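Local coordinates for protein Rubredoxin\:oxygen oxidoreductase (Desulfovibrio gigas, PDB 1E5D) that reduces dioxygen to two water molecules in a four-electron reaction, using a diiron centre in a lactamase-like domain and FMN in a flavodoxin-like domain, at residues Gly25-Pro30 with His293-Met298; Leu186-Arg191 with Ile297-Ser302. One frame throughout, in Å; residues are numbered along the deposited sequence.

Interaction 1: Gly25-Pro30 with His293-Met298; sequences GYTLSP and HHSQIM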
ATOM      1  N   GLY A  25       0.499  13.770  -1.009  1.00 10.95           N
ATOM      2  CA  GLY A  25       1.017  12.472  -1.390  1.00 12.95           C
ATOM      3  C   GLY A  25       1.323  11.544  -0.247  1.00 17.37           C
ATOM      4  O   GLY A  25       1.511  10.339  -0.462  1.00 20.07           O
ATOM      5  N   TYR A  26       1.397  12.029   0.997  1.00 20.04           N
ATOM      6  CA  TYR A  26       1.820  11.081   2.043  1.00 19.43           C
ATOM      7  C   TYR A  26       0.707  10.809   3.041  1.00 20.28           C
ATOM      8  O   TYR A  26       0.655   9.700   3.578  1.00 35.74           O
ATOM      9  CB  TYR A  26       3.099  11.572   2.730  1.00 10.89           C
ATOM     10  CG  TYR A  26       2.958  12.759   3.652  1.00 17.42           C
ATOM     11  CD1 TYR A  26       3.052  14.057   3.169  1.00 21.32           C
ATOM     12  CD2 TYR A  26       2.728  12.604   5.017  1.00 20.11           C
ATOM     13  CE1 TYR A  26       2.924  15.148   4.009  1.00 20.55           C
ATOM     14  CE2 TYR A  26       2.595  13.681   5.869  1.00 18.34           C
ATOM     15  CZ  TYR A  26       2.696  14.959   5.354  1.00 23.27           C
ATOM     16  OH  TYR A  26       2.566  16.058   6.175  1.00 39.07           O
ATOM     17  N   THR A  27      -0.186  11.768   3.294  1.00 13.43           N
ATOM     18  CA  THR A  27      -1.229  11.530   4.294  1.00 14.94           C
ATOM     19  C   THR A  27      -2.614  11.946   3.830  1.00 19.72           C
ATOM     20  O   THR A  27      -2.792  12.476   2.736  1.00 18.32           O
ATOM     21  CB  THR A  27      -0.867  12.274   5.599  1.00 17.91           C
ATOM     22  OG1 THR A  27      -1.858  12.021   6.604  1.00 11.75           O
ATOM     23  CG2 THR A  27      -0.841  13.776   5.376  1.00  6.25           C
ATOM     24  N   LEU A  28      -3.637  11.722   4.655  1.00 19.44           N
ATOM     25  CA  LEU A  28      -4.974  12.183   4.327  1.00 19.93           C
ATOM     26  C   LEU A  28      -5.375  13.449   5.086  1.00 24.45           C
ATOM     27  O   LEU A  28      -5.015  13.614   6.248  1.00 24.55           O
ATOM     28  CB  LEU A  28      -6.032  11.130   4.650  1.00 18.24           C
ATOM     29  CG  LEU A  28      -5.939   9.797   3.919  1.00 23.37           C
ATOM     30  CD1 LEU A  28      -7.122   8.933   4.327  1.00 20.33           C
ATOM     31  CD2 LEU A  28      -5.888   9.993   2.413  1.00 25.52           C
ATOM     32  N   SER A  29      -6.134  14.293   4.404  1.00 23.84           N
ATOM     33  CA  SER A  29      -6.719  15.497   4.976  1.00 18.57           C
ATOM     34  C   SER A  29      -8.242  15.451   4.823  1.00 17.13           C
ATOM     35  O   SER A  29      -8.838  16.117   3.992  1.00 19.13           O
ATOM     36  CB  SER A  29      -6.144  16.737   4.308  1.00 14.82           C
ATOM     37  OG  SER A  29      -6.738  16.956   3.044  1.00 18.65           O
ATOM     38  N   PRO A  30      -8.844  14.617   5.661  1.00 15.38           N
ATOM     39  CA  PRO A  30     -10.264  14.304   5.558  1.00 19.24           C
ATOM     40  C   PRO A  30     -11.141  15.541   5.735  1.00 21.10           C
ATOM     41  O   PRO A  30     -12.296  15.544   5.310  1.00 30.32           O
ATOM     42  CB  PRO A  30     -10.521  13.335   6.709  1.00 16.20           C
ATOM     43  CG  PRO A  30      -9.202  12.989   7.297  1.00 21.92           C
ATOM     44  CD  PRO A  30      -8.170  13.929   6.776  1.00 20.15           C
ATOM     45  N   HIS A 293      -6.476   4.102   5.984  1.00 12.28           N
ATOM     46  CA  HIS A 293      -5.244   4.634   5.404  1.00  6.21           C
ATOM     47  C   HIS A 293      -4.089   4.401   6.367  1.00 12.61           C
ATOM     48  O   HIS A 293      -4.318   4.310   7.583  1.00  7.40           O
ATOM     49  CB  HIS A 293      -5.415   6.124   5.106  1.00  8.38           C
ATOM     50  CG  HIS A 293      -4.405   6.634   4.128  1.00 12.78           C
ATOM     51  ND1 HIS A 293      -3.327   7.397   4.512  1.00 18.41           N
ATOM     52  CD2 HIS A 293      -4.305   6.490   2.790  1.00  8.30           C
ATOM     53  CE1 HIS A 293      -2.606   7.706   3.449  1.00 21.29           C
ATOM     54  NE2 HIS A 293      -3.179   7.163   2.388  1.00 17.12           N
ATOM     55  N   HIS A 294      -2.871   4.314   5.838  1.00 11.16           N
ATOM     56  CA  HIS A 294      -1.719   4.234   6.743  1.00 12.66           C
ATOM     57  C   HIS A 294      -1.665   5.457   7.655  1.00 13.37           C
ATOM     58  O   HIS A 294      -1.258   5.389   8.814  1.00 11.69           O
ATOM     59  CB  HIS A 294      -0.410   4.086   5.984  1.00  5.82           C
ATOM     60  CG  HIS A 294      -0.131   5.003   4.846  1.00  8.18           C
ATOM     61  ND1 HIS A 294      -0.322   4.614   3.534  1.00 12.44           N
ATOM     62  CD2 HIS A 294       0.340   6.269   4.790  1.00 11.04           C
ATOM     63  CE1 HIS A 294       0.010   5.610   2.728  1.00 18.00           C
ATOM     64  NE2 HIS A 294       0.414   6.630   3.464  1.00 18.51           N
ATOM     65  N   SER A 295      -2.088   6.619   7.154  1.00  8.15           N
ATOM     66  CA  SER A 295      -1.981   7.801   8.009  1.00  2.81           C
ATOM     67  C   SER A 295      -2.940   7.666   9.188  1.00  8.46           C
ATOM     68  O   SER A 295      -2.606   8.103  10.296  1.00 16.53           O
ATOM     69  CB  SER A 295      -2.231   9.066   7.204  1.00  2.21           C
ATOM     70  OG  SER A 295      -3.527   9.093   6.638  1.00  9.90           O
ATOM     71  N   GLN A 296      -4.097   7.061   8.963  1.00 13.75           N
ATOM     72  CA  GLN A 296      -5.104   6.848   9.992  1.00 18.67           C
ATOM     73  C   GLN A 296      -4.586   5.945  11.107  1.00 20.34           C
ATOM     74  O   GLN A 296      -4.741   6.208  12.290  1.00 23.07           O
ATOM     75  CB  GLN A 296      -6.358   6.165   9.443  1.00 19.23           C
ATOM     76  CG  GLN A 296      -7.605   7.030   9.365  1.00 32.41           C
ATOM     77  CD  GLN A 296      -8.109   7.076   7.931  1.00 45.02           C
ATOM     78  OE1 GLN A 296      -9.096   6.439   7.570  1.00 30.66           O
ATOM     79  NE2 GLN A 296      -7.395   7.839   7.107  1.00 75.47           N
ATOM     80  N   ILE A 297      -3.979   4.841  10.669  1.00 15.00           N
ATOM     81  CA  ILE A 297      -3.453   3.916  11.672  1.00 15.91           C
ATOM     82  C   ILE A 297      -2.426   4.652  12.521  1.00 15.61           C
ATOM     83  O   ILE A 297      -2.360   4.509  13.738  1.00 14.33           O
ATOM     84  CB  ILE A 297      -2.862   2.673  10.994  1.00 15.15           C
ATOM     85  CG1 ILE A 297      -3.946   1.789  10.370  1.00 15.09           C
ATOM     86  CG2 ILE A 297      -1.990   1.891  11.962  1.00 11.19           C
ATOM     87  CD1 ILE A 297      -3.504   0.980   9.177  1.00 13.56           C
ATOM     88  N   MET A 298      -1.626   5.475  11.846  1.00 11.58           N
ATOM     89  CA  MET A 298      -0.587   6.214  12.560  1.00 15.52           C
ATOM     90  C   MET A 298      -1.203   7.122  13.614  1.00 15.00           C
ATOM     91  O   MET A 298      -0.724   7.225  14.735  1.00 19.03           O
ATOM     92  CB  MET A 298       0.259   7.032  11.585  1.00 13.46           C
ATOM     93  CG  MET A 298       1.360   7.844  12.251  1.00 20.65           C
ATOM     94  SD  MET A 298       2.570   6.771  13.068  1.00 20.06           S
ATOM     95  CE  MET A 298       3.192   7.895  14.321  1.00 16.53           C
TER
HETATM   96  O   HOH W   1      -5.025  11.281   7.961  1.00 42.33           O
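With CG anti to the backbone N (chi1 -161°), His293 holds its ring broadside to Leu28, whose own CG turns beside its backbone N (chi1 -61°) and comes over one face of the ring, Leu28 CG 3.6 Å from the His293 ring centroid. This is a CH-pi contact close to the ring normal. Leu28 CD1 runs on to His293 CB and to the amide NE2 of Gln296. His293 is also the N-cap of helix 294-302: its ND1 accepts from Ser295 N (3.0 Å) and lies 2.7 Å from Ser295 OG, which helps fix the ring's rotation. Ser295 OG accepts from Leu28 N at 3.3 Å, and a water joins it to Leu28 O. The flavodoxin-like domain thus presents the start of this helix to the short hairpin 22-28 of the lactamase-like part. At the hairpin's bulge, Tyr26 O takes a bent bond from His294 NE2 (3.1 Å, 142° at the hydrogen), the donor tilted from the carbonyl plane. The Tyr26 ring heads the other way, to FMN and the oxygen pocket beside the diiron site, while the His294 ring meets Tyr321 of the second subunit edge-to-face.

Interaction 2: Leu186-Arg191 with Ile297-Ser302; sequences LERAMR and IMSEIS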
ATOM      1  N   LEU A 186     -10.486  20.438  17.038  1.00 14.01           N
ATOM      2  CA  LEU A 186      -9.199  21.099  16.891  1.00 14.12           C
ATOM      3  C   LEU A 186      -8.059  20.190  17.323  1.00 15.04           C
ATOM      4  O   LEU A 186      -7.024  20.133  16.659  1.00 19.24           O
ATOM      5  CB  LEU A 186      -9.175  22.399  17.699  1.00 14.97           C
ATOM      6  CG  LEU A 186      -7.819  23.102  17.779  1.00 18.76           C
ATOM      7  CD1 LEU A 186      -7.295  23.361  16.373  1.00 18.40           C
ATOM      8  CD2 LEU A 186      -7.925  24.377  18.592  1.00 16.47           C
ATOM      9  N   GLU A 187      -8.259  19.501  18.445  1.00 14.23           N
ATOM     10  CA  GLU A 187      -7.187  18.684  19.004  1.00 17.17           C
ATOM     11  C   GLU A 187      -6.893  17.469  18.129  1.00 17.23           C
ATOM     12  O   GLU A 187      -5.728  17.152  17.875  1.00 19.96           O
ATOM     13  CB  GLU A 187      -7.522  18.231  20.424  1.00 19.68           C
ATOM     14  CG  GLU A 187      -6.295  17.854  21.250  1.00 26.00           C
ATOM     15  CD  GLU A 187      -5.913  16.393  21.073  1.00 25.41           C
ATOM     16  OE1 GLU A 187      -6.866  15.594  20.929  1.00 31.27           O
ATOM     17  OE2 GLU A 187      -4.708  16.076  21.039  1.00 25.82           O
ATOM     18  N   ARG A 188      -7.945  16.777  17.714  1.00 10.39           N
ATOM     19  CA  ARG A 188      -7.758  15.574  16.903  1.00 14.65           C
ATOM     20  C   ARG A 188      -6.971  15.914  15.649  1.00 12.25           C
ATOM     21  O   ARG A 188      -6.066  15.200  15.226  1.00 18.97           O
ATOM     22  CB  ARG A 188      -9.115  14.966  16.571  1.00 14.12           C
ATOM     23  CG  ARG A 188      -9.074  13.779  15.629  1.00 31.34           C
ATOM     24  CD  ARG A 188      -8.112  12.693  16.083  1.00 42.16           C
ATOM     25  NE  ARG A 188      -7.712  11.817  14.989  1.00 52.65           N
ATOM     26  CZ  ARG A 188      -7.779  10.496  14.959  1.00 56.49           C
ATOM     27  NH1 ARG A 188      -8.249   9.820  15.998  1.00 53.27           N
ATOM     28  NH2 ARG A 188      -7.372   9.837  13.881  1.00 65.98           N
ATOM     29  N   ALA A 189      -7.300  17.047  15.032  1.00 11.70           N
ATOM     30  CA  ALA A 189      -6.608  17.439  13.804  1.00 14.26           C
ATOM     31  C   ALA A 189      -5.165  17.839  14.072  1.00 14.03           C
ATOM     32  O   ALA A 189      -4.264  17.670  13.246  1.00 25.66           O
ATOM     33  CB  ALA A 189      -7.360  18.577  13.130  1.00  0.72           C
ATOM     34  N   MET A 190      -4.916  18.392  15.263  1.00 12.38           N
ATOM     35  CA  MET A 190      -3.529  18.753  15.556  1.00 16.34           C
ATOM     36  C   MET A 190      -2.652  17.513  15.661  1.00 14.81           C
ATOM     37  O   MET A 190      -1.540  17.457  15.143  1.00 17.58           O
ATOM     38  CB  MET A 190      -3.454  19.537  16.857  1.00 14.28           C
ATOM     39  CG  MET A 190      -3.972  20.964  16.716  1.00 15.67           C
ATOM     40  SD  MET A 190      -4.085  21.692  18.370  1.00 26.02           S
ATOM     41  CE  MET A 190      -2.343  21.647  18.807  1.00 23.68           C
ATOM     42  N   ARG A 191      -3.207  16.533  16.360  1.00  9.48           N
ATOM     43  CA  ARG A 191      -2.480  15.281  16.563  1.00 17.75           C
ATOM     44  C   ARG A 191      -2.328  14.583  15.218  1.00 19.37           C
ATOM     45  O   ARG A 191      -1.243  14.095  14.893  1.00 21.90           O
ATOM     46  CB  ARG A 191      -3.202  14.435  17.601  1.00 18.20           C
ATOM     47  CG  ARG A 191      -2.920  12.947  17.604  1.00 26.62           C
ATOM     48  CD  ARG A 191      -3.474  12.274  18.863  1.00 30.56           C
ATOM     49  NE  ARG A 191      -2.395  12.009  19.819  1.00 36.56           N
ATOM     50  CZ  ARG A 191      -2.321  12.529  21.035  1.00 37.81           C
ATOM     51  NH1 ARG A 191      -3.275  13.348  21.460  1.00 50.83           N
ATOM     52  NH2 ARG A 191      -1.297  12.225  21.819  1.00 36.04           N
ATOM     53  N   ILE A 297      -3.979   4.841  10.669  1.00 15.00           N
ATOM     54  CA  ILE A 297      -3.453   3.916  11.672  1.00 15.91           C
ATOM     55  C   ILE A 297      -2.426   4.652  12.521  1.00 15.61           C
ATOM     56  O   ILE A 297      -2.360   4.509  13.738  1.00 14.33           O
ATOM     57  CB  ILE A 297      -2.862   2.673  10.994  1.00 15.15           C
ATOM     58  CG1 ILE A 297      -3.946   1.789  10.370  1.00 15.09           C
ATOM     59  CG2 ILE A 297      -1.990   1.891  11.962  1.00 11.19           C
ATOM     60  CD1 ILE A 297      -3.504   0.980   9.177  1.00 13.56           C
ATOM     61  N   MET A 298      -1.626   5.475  11.846  1.00 11.58           N
ATOM     62  CA  MET A 298      -0.587   6.214  12.560  1.00 15.52           C
ATOM     63  C   MET A 298      -1.203   7.122  13.614  1.00 15.00           C
ATOM     64  O   MET A 298      -0.724   7.225  14.735  1.00 19.03           O
ATOM     65  CB  MET A 298       0.259   7.032  11.585  1.00 13.46           C
ATOM     66  CG  MET A 298       1.360   7.844  12.251  1.00 20.65           C
ATOM     67  SD  MET A 298       2.570   6.771  13.068  1.00 20.06           S
ATOM     68  CE  MET A 298       3.192   7.895  14.321  1.00 16.53           C
ATOM     69  N   SER A 299      -2.288   7.793  13.238  1.00 14.73           N
ATOM     70  CA  SER A 299      -2.875   8.739  14.184  1.00 15.48           C
ATOM     71  C   SER A 299      -3.321   8.001  15.435  1.00 15.06           C
ATOM     72  O   SER A 299      -3.185   8.509  16.544  1.00 24.00           O
ATOM     73  CB  SER A 299      -4.056   9.494  13.572  1.00 11.59           C
ATOM     74  OG  SER A 299      -3.640  10.212  12.416  1.00 21.98           O
ATOM     75  N   GLU A 300      -3.858   6.798  15.220  1.00 13.52           N
ATOM     76  CA  GLU A 300      -4.329   6.023  16.363  1.00 12.42           C
ATOM     77  C   GLU A 300      -3.132   5.559  17.175  1.00 15.08           C
ATOM     78  O   GLU A 300      -3.184   5.426  18.389  1.00 15.77           O
ATOM     79  CB  GLU A 300      -5.171   4.834  15.906  1.00 17.58           C
ATOM     80  CG  GLU A 300      -6.473   5.210  15.215  1.00 19.13           C
ATOM     81  CD  GLU A 300      -7.363   6.109  16.051  1.00 21.92           C
ATOM     82  OE1 GLU A 300      -7.195   6.139  17.293  1.00 17.33           O
ATOM     83  OE2 GLU A 300      -8.240   6.786  15.471  1.00 38.66           O
ATOM     84  N   ILE A 301      -2.031   5.315  16.463  1.00 13.60           N
ATOM     85  CA  ILE A 301      -0.867   4.741  17.130  1.00 12.56           C
ATOM     86  C   ILE A 301      -0.150   5.795  17.964  1.00 16.27           C
ATOM     87  O   ILE A 301       0.526   5.462  18.935  1.00 19.44           O
ATOM     88  CB  ILE A 301       0.104   4.110  16.121  1.00 11.78           C
ATOM     89  CG1 ILE A 301      -0.333   2.733  15.607  1.00 13.21           C
ATOM     90  CG2 ILE A 301       1.511   4.018  16.698  1.00 14.35           C
ATOM     91  CD1 ILE A 301       0.450   2.317  14.379  1.00 24.38           C
ATOM     92  N   SER A 302      -0.312   7.050  17.568  1.00 15.94           N
ATOM     93  CA  SER A 302       0.360   8.161  18.217  1.00 16.90           C
ATOM     94  C   SER A 302       0.229   8.120  19.735  1.00 23.66           C
ATOM     95  O   SER A 302       1.193   8.350  20.460  1.00 21.48           O
ATOM     96  CB  SER A 302      -0.202   9.492  17.686  1.00 12.68           C
ATOM     97  OG  SER A 302      -1.527   9.674  18.143  1.00 40.64           O
TER
HETATM   98  O   HOH W   2      -7.682   7.102  12.537  1.00 40.77           O
HETATM   99  O   HOH W   3       1.610  11.511  21.439  1.00 55.48           O
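This is a polar contact near the surface between helices of two domains: helix 183-198 of the lactamase-like part sends two arginines, Arg188 and Arg191, across to helix 294-302 of the flavodoxin-like part. The short segments keep their axes 10.7 Å apart and run at 105° to each other, so the gap is spanned by long side chains instead of close backbone packing. Arg188 bends at chi2 (52°) and reaches Glu300 with its guanidinium. Its NH1 donates to Glu300 OE2 in a nearly straight salt-bridge bond of 3.1 Å, leaving in the guanidinium plane but meeting the oxygen from above the carboxylate plane; the two groups are turned 59° apart. A water closes a second path, accepting from Arg188 NH2 and donating to Glu300 OE2. The NH2 corner also packs on the CB of Ser299, at 3.3 Å. Both charges have further partners, Glu192 at Arg188 NE and Lys254 at Glu300 OE1, making a chain of alternating charges that probably steadies each member.

One turn along, Arg191 reaches Ser302 with a chain that bends only near its end, at chi3. Its NE gives a weak bond to Ser302 OG (3.0 Å), and Arg191 CD lies against the same oxygen. The serine hydroxyl is spoken for as donor: OG bonds back to Ser299 O at 2.6 Å within its own helix. A salt bridge from Glu187 OE2 to Arg191 NH1 (3.1 Å) holds another nitrogen of the same guanidinium, and Glu187 OE2 also bonds Tyr246 OH.

The contact lies away from the diiron and flavin sites; the side chain of Ser299 is about 14 Å from a bound FMN. Here it joins the lactamase-like and flavodoxin-like domains, the two-domain build of the flavodiiron proteins.

In the fold
From the N terminus, the chain first passes residues 25-30, the turn and second strand of a short hairpin and the residues that follow, then builds most of the lactamase-like domain, including helix 183-198, before entering the flavodoxin-like domain and reaching helix 294-302. Interaction 1 closes the longer loop, 262 residues between its segments; interaction 2 closes a shorter one of 105 residues that lies almost wholly within it, their second segments sharing Ile297 and Met298. Both therefore end on the same helix: its first turn meets the hairpin beside the FMN and oxygen pocket, its later part the arginine helix, with centres 10 Å apart. Together they tie two separate pieces of the lactamase-like domain to one helix of the flavodoxin-like domain.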